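Local coordinates for periplasmic oligopeptide-binding protein (Burkholderia pseudomallei, PDB 3ZS6), which probably binds oligopeptides in the periplasm and passes them to an ABC transporter for uptake into the cell, at residues 312-316 / 452-457; 14-18 / 186-192; 50-55 / 66-72. One frame throughout, in Å; residues are numbered along the deposited sequence.

Contact 1 of 3, residues 312-316 / 452-457; sequences KGVQR and RAALLT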
loop_
_atom_site.group_PDB
_atom_site.type_symbol
_atom_site.label_atom_id
_atom_site.label_comp_id
_atom_site.label_asym_id
_atom_site.label_seq_id
_atom_site.Cartn_x
_atom_site.Cartn_y
_atom_site.Cartn_z
ATOM N N LYS A 312 -3.505 -13.212 -7.543
ATOM C CA LYS A 312 -2.748 -14.140 -8.376
ATOM C C LYS A 312 -1.490 -14.666 -7.673
ATOM O O LYS A 312 -0.896 -13.981 -6.845
ATOM C CB LYS A 312 -2.350 -13.466 -9.689
ATOM C CG LYS A 312 -3.515 -13.046 -10.563
ATOM C CD LYS A 312 -3.013 -12.243 -11.747
ATOM C CE LYS A 312 -4.162 -11.586 -12.509
ATOM N NZ LYS A 312 -5.039 -12.573 -13.196
ATOM N N GLY A 313 -1.081 -15.882 -8.013
ATOM C CA GLY A 313 0.156 -16.433 -7.481
ATOM C C GLY A 313 0.036 -17.385 -6.297
ATOM O O GLY A 313 1.005 -18.062 -5.956
ATOM N N VAL A 314 -1.122 -17.432 -5.645
ATOM C CA VAL A 314 -1.379 -18.488 -4.662
ATOM C C VAL A 314 -2.660 -19.229 -5.002
ATOM O O VAL A 314 -3.508 -18.711 -5.722
ATOM C CB VAL A 314 -1.462 -17.963 -3.211
ATOM C CG1 VAL A 314 -0.095 -17.497 -2.743
ATOM C CG2 VAL A 314 -2.510 -16.844 -3.093
ATOM N N GLN A 315 -2.801 -20.443 -4.485
ATOM C CA GLN A 315 -3.949 -21.266 -4.843
ATOM C C GLN A 315 -5.189 -20.861 -4.063
ATOM O O GLN A 315 -6.309 -21.043 -4.531
ATOM C CB GLN A 315 -3.638 -22.747 -4.618
ATOM C CG GLN A 315 -2.366 -23.206 -5.307
ATOM C CD GLN A 315 -1.962 -24.612 -4.907
ATOM O OE1 GLN A 315 -2.078 -24.995 -3.742
ATOM N NE2 GLN A 315 -1.488 -25.390 -5.875
ATOM N N ARG A 316 -4.980 -20.290 -2.882
ATOM C CA ARG A 316 -6.068 -20.016 -1.958
ATOM C C ARG A 316 -5.529 -19.277 -0.750
ATOM O O ARG A 316 -4.325 -19.309 -0.486
ATOM C CB ARG A 316 -6.683 -21.331 -1.486
ATOM C CG ARG A 316 -5.633 -22.348 -1.057
ATOM C CD ARG A 316 -6.070 -23.177 0.146
ATOM N NE ARG A 316 -5.027 -24.131 0.531
ATOM C CZ ARG A 316 -4.025 -23.856 1.364
ATOM N NH1 ARG A 316 -3.925 -22.651 1.918
ATOM N NH2 ARG A 316 -3.124 -24.786 1.646
ATOM N N ARG A 452 4.783 -22.748 -9.304
ATOM C CA ARG A 452 5.095 -21.552 -8.543
ATOM C C ARG A 452 4.035 -21.331 -7.467
ATOM O O ARG A 452 4.359 -21.168 -6.289
ATOM C CB ARG A 452 5.171 -20.334 -9.469
ATOM C CG ARG A 452 5.466 -19.027 -8.750
ATOM C CD ARG A 452 5.632 -17.873 -9.727
ATOM N NE ARG A 452 5.965 -16.621 -9.044
ATOM C CZ ARG A 452 5.087 -15.668 -8.743
ATOM N NH1 ARG A 452 3.805 -15.809 -9.062
ATOM N NH2 ARG A 452 5.496 -14.565 -8.125
ATOM N N ALA A 453 2.768 -21.342 -7.877
ATOM C CA ALA A 453 1.660 -21.067 -6.966
ATOM C C ALA A 453 1.663 -22.008 -5.769
ATOM O O ALA A 453 1.477 -21.584 -4.629
ATOM C CB ALA A 453 0.330 -21.154 -7.702
ATOM N N ALA A 454 1.870 -23.291 -6.045
ATOM C CA ALA A 454 1.879 -24.308 -5.009
ATOM C C ALA A 454 2.909 -23.968 -3.944
ATOM O O ALA A 454 2.620 -24.012 -2.748
ATOM C CB ALA A 454 2.176 -25.673 -5.616
ATOM N N LEU A 455 4.113 -23.625 -4.388
ATOM C CA LEU A 455 5.194 -23.285 -3.470
ATOM C C LEU A 455 4.915 -21.986 -2.699
ATOM O O LEU A 455 5.232 -21.885 -1.515
ATOM C CB LEU A 455 6.530 -23.200 -4.219
ATOM C CG LEU A 455 7.078 -24.535 -4.735
ATOM C CD1 LEU A 455 8.481 -24.374 -5.314
ATOM C CD2 LEU A 455 7.079 -25.572 -3.626
ATOM N N LEU A 456 4.318 -20.996 -3.361
ATOM C CA LEU A 456 4.003 -19.745 -2.674
ATOM C C LEU A 456 2.911 -19.957 -1.628
ATOM O O LEU A 456 2.926 -19.337 -0.565
ATOM C CB LEU A 456 3.600 -18.645 -3.662
ATOM C CG LEU A 456 4.690 -18.141 -4.609
ATOM C CD1 LEU A 456 4.165 -16.965 -5.435
ATOM C CD2 LEU A 456 5.948 -17.746 -3.841
ATOM N N THR A 457 1.965 -20.838 -1.941
ATOM C CA THR A 457 0.896 -21.170 -1.015
ATOM C C THR A 457 1.489 -21.865 0.206
ATOM O O THR A 457 1.150 -21.539 1.350
ATOM C CB THR A 457 -0.154 -22.089 -1.673
ATOM O OG1 THR A 457 -0.745 -21.418 -2.791
ATOM C CG2 THR A 457 -1.244 -22.457 -0.682
#
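The guanidinium of Arg316 carries the methyl of Thr457 on one face, with CG2 3.6 Å above the plane and displaced toward the rim. NH2 of the same group forms a salt bridge with Asp461. A second guanidinium, that of Arg452, has Leu456 CD1 over the centre of one face, while Gly313 CA approaches it obliquely. It is held by a salt bridge to Asp412 and a hydrogen bond to Asn444.

Thr457 OG1 accepts from the backbone N of Gln315 at 2.8 Å, in a nearly straight bond (175° at the hydrogen). It donates in turn to Ala453 O, 2.9 Å away, so this one hydroxyl ties the loop to the preceding helical turn. Thr457 has OG1 beside its backbone N (chi1 -61°), which sends CG2 toward Arg316.

Gln315 runs out extended across the helix surface and brings NE2 to 3.6 Å from Ala454 CA. Gly313 O rests on Ala453 CA at 3.2 Å, a CA-H...O contact, with Leu456 CD1 also close to it. Val314 CG1 meets Leu456 CB at 4.0 Å.

Here a loop between strand 301-302 and helix 327-340 lies on helix 449-464 in the periplasmic binding protein fold, docked on a threonine whose hydroxyl bonds back to the carbonyl four residues earlier.

Contact 2 of 3, residues 14-18 / 186-192; sequences EVESL and WQPNNRI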
loop_
_atom_site.group_PDB
_atom_site.type_symbol
_atom_site.label_atom_id
_atom_site.label_comp_id
_atom_site.label_asym_id
_atom_site.label_seq_id
_atom_site.Cartn_x
_atom_site.Cartn_y
_atom_site.Cartn_z
ATOM N N GLU A 14 -2.492 13.274 6.376
ATOM C CA GLU A 14 -1.452 14.069 5.719
ATOM C C GLU A 14 -0.431 13.136 5.078
ATOM O O GLU A 14 0.026 12.177 5.712
ATOM C CB GLU A 14 -0.755 14.985 6.729
ATOM C CG GLU A 14 0.510 15.689 6.202
ATOM C CD GLU A 14 0.214 16.724 5.120
ATOM O OE1 GLU A 14 -0.972 17.073 4.911
ATOM O OE2 GLU A 14 1.175 17.183 4.470
ATOM N N VAL A 15 -0.080 13.415 3.824
ATOM C CA VAL A 15 0.863 12.579 3.071
ATOM C C VAL A 15 2.249 12.629 3.712
ATOM O O VAL A 15 2.669 13.685 4.192
ATOM C CB VAL A 15 0.954 13.038 1.587
ATOM C CG1 VAL A 15 1.698 14.390 1.466
ATOM C CG2 VAL A 15 1.613 11.965 0.728
ATOM N N GLU A 16 2.961 11.500 3.715
ATOM C CA GLU A 16 4.253 11.418 4.400
ATOM C C GLU A 16 5.363 12.136 3.625
ATOM O O GLU A 16 6.314 12.644 4.212
ATOM C CB GLU A 16 4.653 9.958 4.682
ATOM C CG GLU A 16 4.947 9.112 3.431
ATOM C CD GLU A 16 3.690 8.572 2.759
ATOM O OE1 GLU A 16 2.574 8.901 3.218
ATOM O OE2 GLU A 16 3.819 7.804 1.777
ATOM N N SER A 17 5.235 12.175 2.306
ATOM C CA SER A 17 6.271 12.764 1.469
ATOM C C SER A 17 5.746 12.857 0.049
ATOM O O SER A 17 4.818 12.138 -0.314
ATOM C CB SER A 17 7.529 11.888 1.508
ATOM O OG SER A 17 8.538 12.340 0.620
ATOM N N LEU A 18 6.327 13.750 -0.746
ATOM C CA LEU A 18 6.041 13.795 -2.173
ATOM C C LEU A 18 7.300 13.484 -2.975
ATOM O O LEU A 18 7.321 13.637 -4.198
ATOM C CB LEU A 18 5.465 15.149 -2.577
ATOM C CG LEU A 18 4.055 15.450 -2.050
ATOM C CD1 LEU A 18 3.585 16.815 -2.529
ATOM C CD2 LEU A 18 3.074 14.368 -2.481
ATOM N N TRP A 186 0.847 23.362 -1.072
ATOM C CA TRP A 186 0.950 22.268 -0.122
ATOM C C TRP A 186 0.948 22.841 1.288
ATOM O O TRP A 186 1.975 23.325 1.765
ATOM C CB TRP A 186 2.231 21.465 -0.361
ATOM C CG TRP A 186 2.385 20.265 0.541
ATOM C CD1 TRP A 186 1.508 19.837 1.502
ATOM C CD2 TRP A 186 3.491 19.344 0.571
ATOM N NE1 TRP A 186 1.995 18.704 2.121
ATOM C CE2 TRP A 186 3.206 18.379 1.563
ATOM C CE3 TRP A 186 4.687 19.239 -0.150
ATOM C CZ2 TRP A 186 4.078 17.325 1.855
ATOM C CZ3 TRP A 186 5.548 18.183 0.134
ATOM C CH2 TRP A 186 5.235 17.240 1.131
ATOM N N GLN A 187 -0.209 22.807 1.944
ATOM C CA GLN A 187 -0.292 23.196 3.348
ATOM C C GLN A 187 -0.570 21.953 4.180
ATOM O O GLN A 187 -1.676 21.410 4.138
ATOM C CB GLN A 187 -1.390 24.243 3.564
ATOM C CG GLN A 187 -1.209 25.513 2.736
ATOM C CD GLN A 187 -2.306 26.535 2.991
ATOM O OE1 GLN A 187 -2.704 26.769 4.134
ATOM N NE2 GLN A 187 -2.812 27.136 1.921
ATOM N N PRO A 188 0.436 21.492 4.936
ATOM C CA PRO A 188 0.327 20.213 5.653
ATOM C C PRO A 188 -0.890 20.168 6.567
ATOM O O PRO A 188 -1.151 21.129 7.283
ATOM C CB PRO A 188 1.624 20.162 6.467
ATOM C CG PRO A 188 2.595 20.951 5.645
ATOM C CD PRO A 188 1.772 22.094 5.084
ATOM N N ASN A 189 -1.629 19.064 6.527
ATOM C CA ASN A 189 -2.830 18.904 7.346
ATOM C C ASN A 189 -3.949 19.857 6.965
ATOM O O ASN A 189 -4.932 20.005 7.689
ATOM C CB ASN A 189 -2.502 19.068 8.823
ATOM C CG ASN A 189 -1.688 17.923 9.354
ATOM O OD1 ASN A 189 -0.554 18.105 9.798
ATOM N ND2 ASN A 189 -2.255 16.725 9.300
ATOM N N ASN A 190 -3.781 20.535 5.842
ATOM C CA ASN A 190 -4.783 21.474 5.380
ATOM C C ASN A 190 -5.220 21.127 3.970
ATOM O O ASN A 190 -6.333 20.662 3.758
ATOM C CB ASN A 190 -4.250 22.904 5.448
ATOM C CG ASN A 190 -5.305 23.937 5.114
ATOM O OD1 ASN A 190 -6.315 23.628 4.490
ATOM N ND2 ASN A 190 -5.077 25.171 5.537
ATOM N N ARG A 191 -4.332 21.341 3.007
ATOM C CA ARG A 191 -4.651 21.012 1.628
ATOM C C ARG A 191 -3.428 20.906 0.738
ATOM O O ARG A 191 -2.372 21.488 1.020
ATOM C CB ARG A 191 -5.594 22.067 1.050
ATOM C CG ARG A 191 -5.078 23.478 1.240
ATOM C CD ARG A 191 -4.991 24.233 -0.069
ATOM N NE ARG A 191 -6.159 25.068 -0.316
ATOM C CZ ARG A 191 -6.104 26.274 -0.877
ATOM N NH1 ARG A 191 -4.936 26.790 -1.239
ATOM N NH2 ARG A 191 -7.216 26.972 -1.073
ATOM N N ILE A 192 -3.592 20.144 -0.339
ATOM C CA ILE A 192 -2.656 20.133 -1.448
ATOM C C ILE A 192 -3.438 20.470 -2.714
ATOM O O ILE A 192 -4.506 19.911 -2.955
ATOM C CB ILE A 192 -1.967 18.771 -1.595
ATOM C CG1 ILE A 192 -0.753 18.693 -0.671
ATOM C CG2 ILE A 192 -1.555 18.523 -3.059
ATOM C CD1 ILE A 192 -0.121 17.309 -0.598
HETATM O O HOH W 1 -1.867 18.648 2.831
#
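Glu14 reaches a turn between two strands with both carboxylate oxygens, and it uses them in quite different ways. OE1 takes the backbone N of Asn189 at only 2.6 Å and almost in line (178° at the hydrogen), yet the donor stands well above the carboxylate plane, 70° out of it. OE2 behaves conventionally: its syn lone pair accepts from Trp186 NE1 at 2.9 Å, with the oxygen lying in the indole plane at the ring edge. Carboxylate and ring are also nearly coplanar. Glu14 can do this because CG sits opposite its backbone N and the chain then bends at chi2 (68°), turning the acid toward the strand ends.

A water donates to Glu14 OE1 and to Gln187 O, adding an indirect link to the turn. Gln187 O already receives Asn190 N and Arg191 N, the pattern of a classic beta bulge where strands 181-187 and 191-196 meet. Glu14 CB also lies 3.4 Å from Asn189 ND2.

Away from the acid the contact turns apolar. Leu18 CD1 makes a CH-pi contact over one face of Trp186, 3.8 Å from the centroid of the six-membered ring, and Ile192 CD1 lies over the same face. Val15 CG1 approaches CZ2 obliquely at 3.8 Å. Helix 26-35 adds Ile31 and Leu35 against Leu18.

With two N-H groups and a water donating to this buried carboxylate, the glutamate is probably ionised, its charge stabilised by neutral donors; Lys388, touching the side chain, would favour the charge and nearby Glu386 oppose it. The in-plane bond from NE1 to OE2 helps fix how the indole is turned.

Contact 3 of 3, residues 50-55 / 66-72; sequences PGVAQA and FKLRRDA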
loop_
_atom_site.group_PDB
_atom_site.type_symbol
_atom_site.label_atom_id
_atom_site.label_comp_id
_atom_site.label_asym_id
_atom_site.label_seq_id
_atom_site.Cartn_x
_atom_site.Cartn_y
_atom_site.Cartn_z
ATOM N N PRO A 50 0.824 2.428 -21.163
ATOM C CA PRO A 50 2.044 3.216 -21.396
ATOM C C PRO A 50 2.109 4.492 -20.561
ATOM O O PRO A 50 1.127 5.236 -20.494
ATOM C CB PRO A 50 1.953 3.578 -22.886
ATOM C CG PRO A 50 1.142 2.465 -23.490
ATOM C CD PRO A 50 0.124 2.104 -22.422
ATOM N N GLY A 51 3.251 4.719 -19.917
ATOM C CA GLY A 51 3.532 5.975 -19.237
ATOM C C GLY A 51 4.559 6.747 -20.056
ATOM O O GLY A 51 4.287 7.136 -21.197
ATOM N N VAL A 52 5.746 6.948 -19.491
ATOM C CA VAL A 52 6.858 7.520 -20.255
ATOM C C VAL A 52 7.299 6.528 -21.330
ATOM O O VAL A 52 7.685 6.921 -22.441
ATOM C CB VAL A 52 8.059 7.895 -19.344
ATOM C CG1 VAL A 52 9.205 8.463 -20.178
ATOM C CG2 VAL A 52 7.625 8.899 -18.239
ATOM N N ALA A 53 7.221 5.238 -21.003
ATOM C CA ALA A 53 7.501 4.187 -21.974
ATOM C C ALA A 53 6.294 3.990 -22.895
ATOM O O ALA A 53 5.178 3.761 -22.430
ATOM C CB ALA A 53 7.866 2.872 -21.265
ATOM N N GLN A 54 6.515 4.081 -24.201
ATOM C CA GLN A 54 5.427 3.860 -25.144
ATOM C C GLN A 54 5.251 2.364 -25.411
ATOM O O GLN A 54 4.194 1.923 -25.860
ATOM C CB GLN A 54 5.647 4.641 -26.445
ATOM C CG GLN A 54 6.906 4.266 -27.202
ATOM C CD GLN A 54 7.045 5.022 -28.511
ATOM O OE1 GLN A 54 6.878 6.243 -28.560
ATOM N NE2 GLN A 54 7.338 4.294 -29.585
ATOM N N ALA A 55 6.281 1.581 -25.104
ATOM C CA ALA A 55 6.241 0.144 -25.345
ATOM C C ALA A 55 7.292 -0.585 -24.518
ATOM O O ALA A 55 8.269 0.013 -24.074
ATOM C CB ALA A 55 6.435 -0.154 -26.840
ATOM N N PHE A 66 12.387 -1.223 -22.287
ATOM C CA PHE A 66 11.363 -0.182 -22.335
ATOM C C PHE A 66 11.759 0.866 -23.367
ATOM O O PHE A 66 12.855 1.430 -23.312
ATOM C CB PHE A 66 11.179 0.486 -20.957
ATOM C CG PHE A 66 10.607 -0.431 -19.901
ATOM C CD1 PHE A 66 11.437 -1.259 -19.160
ATOM C CD2 PHE A 66 9.246 -0.461 -19.652
ATOM C CE1 PHE A 66 10.920 -2.097 -18.184
ATOM C CE2 PHE A 66 8.717 -1.301 -18.678
ATOM C CZ PHE A 66 9.559 -2.122 -17.944
ATOM N N LYS A 67 10.872 1.116 -24.319
ATOM C CA LYS A 67 11.109 2.150 -25.318
ATOM C C LYS A 67 10.364 3.400 -24.902
ATOM O O LYS A 67 9.134 3.401 -24.818
ATOM C CB LYS A 67 10.653 1.690 -26.707
ATOM C CG LYS A 67 11.608 0.727 -27.386
ATOM C CD LYS A 67 12.983 1.356 -27.627
ATOM C CE LYS A 67 12.938 2.480 -28.661
ATOM N NZ LYS A 67 12.212 3.694 -28.170
ATOM N N LEU A 68 11.110 4.459 -24.621
ATOM C CA LEU A 68 10.503 5.700 -24.154
ATOM C C LEU A 68 10.000 6.549 -25.323
ATOM O O LEU A 68 10.583 6.546 -26.412
ATOM C CB LEU A 68 11.495 6.503 -23.313
ATOM C CG LEU A 68 12.264 5.765 -22.219
ATOM C CD1 LEU A 68 13.029 6.768 -21.372
ATOM C CD2 LEU A 68 11.329 4.915 -21.344
ATOM N N ARG A 69 8.903 7.265 -25.102
ATOM C CA ARG A 69 8.460 8.248 -26.079
ATOM C C ARG A 69 9.463 9.391 -26.042
ATOM O O ARG A 69 10.189 9.562 -25.057
ATOM C CB ARG A 69 7.048 8.747 -25.761
ATOM C CG ARG A 69 6.955 9.603 -24.513
ATOM C CD ARG A 69 5.502 9.871 -24.128
ATOM N NE ARG A 69 4.827 8.657 -23.680
ATOM C CZ ARG A 69 4.048 7.898 -24.444
ATOM N NH1 ARG A 69 3.826 8.216 -25.723
ATOM N NH2 ARG A 69 3.494 6.811 -23.926
ATOM N N ARG A 70 9.511 10.169 -27.112
ATOM C CA ARG A 70 10.532 11.195 -27.252
ATOM C C ARG A 70 10.067 12.552 -26.746
ATOM O O ARG A 70 10.848 13.492 -26.674
ATOM C CB ARG A 70 10.957 11.305 -28.728
ATOM C CG ARG A 70 11.470 9.993 -29.317
ATOM C CD ARG A 70 11.648 10.074 -30.828
ATOM N NE ARG A 70 13.055 10.105 -31.225
ATOM C CZ ARG A 70 13.740 11.220 -31.469
ATOM N NH1 ARG A 70 13.152 12.404 -31.353
ATOM N NH2 ARG A 70 15.013 11.152 -31.830
ATOM N N ASP A 71 8.792 12.669 -26.398
ATOM C CA ASP A 71 8.270 13.985 -26.046
ATOM C C ASP A 71 7.832 14.116 -24.585
ATOM O O ASP A 71 7.069 15.013 -24.240
ATOM C CB ASP A 71 7.146 14.400 -27.008
ATOM C CG ASP A 71 5.958 13.466 -26.955
ATOM O OD1 ASP A 71 6.095 12.357 -26.395
ATOM O OD2 ASP A 71 4.882 13.845 -27.461
ATOM N N ALA A 72 8.333 13.235 -23.723
ATOM C CA ALA A 72 8.069 13.364 -22.294
ATOM C C ALA A 72 8.891 14.515 -21.712
ATOM O O ALA A 72 10.095 14.624 -21.955
ATOM C CB ALA A 72 8.382 12.061 -21.571
#
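Residues 50-55 and 66-72 pair the two arms of an antiparallel beta hairpin, strands 48-60 and 63-68, and the loop just after it. A classic beta bulge interrupts the pairing: Gln54 and Ala55 both face Lys67. Lys67 O accepts from Gln54 N at 2.8 Å, a short but bent bond, and only weakly from Ala55 N, while Lys67 N closes the hydrogen-bonded pair by donating to Ala55 O. Farther along, Arg69 N gives a straight bond to Val52 O, 2.9 Å long and nearly along the C=O axis. The bulge shifts the register by one residue between Ala53, which pairs with Leu68, and Ala55.

Beyond the strand end, the side chain of Arg69 adds to the bond made by its backbone N. CG lies between the backbone N and the carbonyl carbon (chi1 69°), and a further bend at chi3 turns the guanidinium back along the partner segment. Gln54 CB covers one face of that group, Pro50 CB sits at its edge, and the Gln54 amide stands at 49° to it. Gln54 OE1 lies alongside the base of the arginine, 3.6 Å from Arg69 CA.

Apolar contacts fill the other side. Leu68 CD2 touches Ala53 CB at 4.0 Å, Ala53 CB meets the ring edge of Phe66, and Val52 CG1 reaches Ala72 CB.

In the next shell, Trp201 makes a cation-pi contact with Arg69. Backbone bonds from Gly51 and Ala53 to Leu39, and from Phe66 to Ile134, place the hairpin inside a five-stranded antiparallel sheet. Lys67 NZ is held by Tyr132 O.

At the centre of the grip stands a single carbonyl oxygen: Gly51 O receives Arg69 NE at 3.0 Å and Arg69 NH2 at 2.9 Å, both nitrogens side-on and the oxygen in the guanidinium plane.

How the contacts relate
The three contacts share no strand or helix and do not touch; their nearest atoms stay about 15 Å or more apart. Contact 3, although its centre is farthest from the middle of the chain, has the largest share of buried residues and joins neighbouring strands. Contacts 1 and 2 are partly buried and lie on opposite sides of the chain's centre. Each sets a loop against a distant element, a helix surface in one and a strand turn in the other. Contact 1 turns on a threonine hydroxyl flanked by two salt-bridged arginines, contact 2 on a carboxylate and an indole, contact 3 on backbone bonds and an arginine gripping a carbonyl. Contact 3 is nested within the loop closed by contact 2.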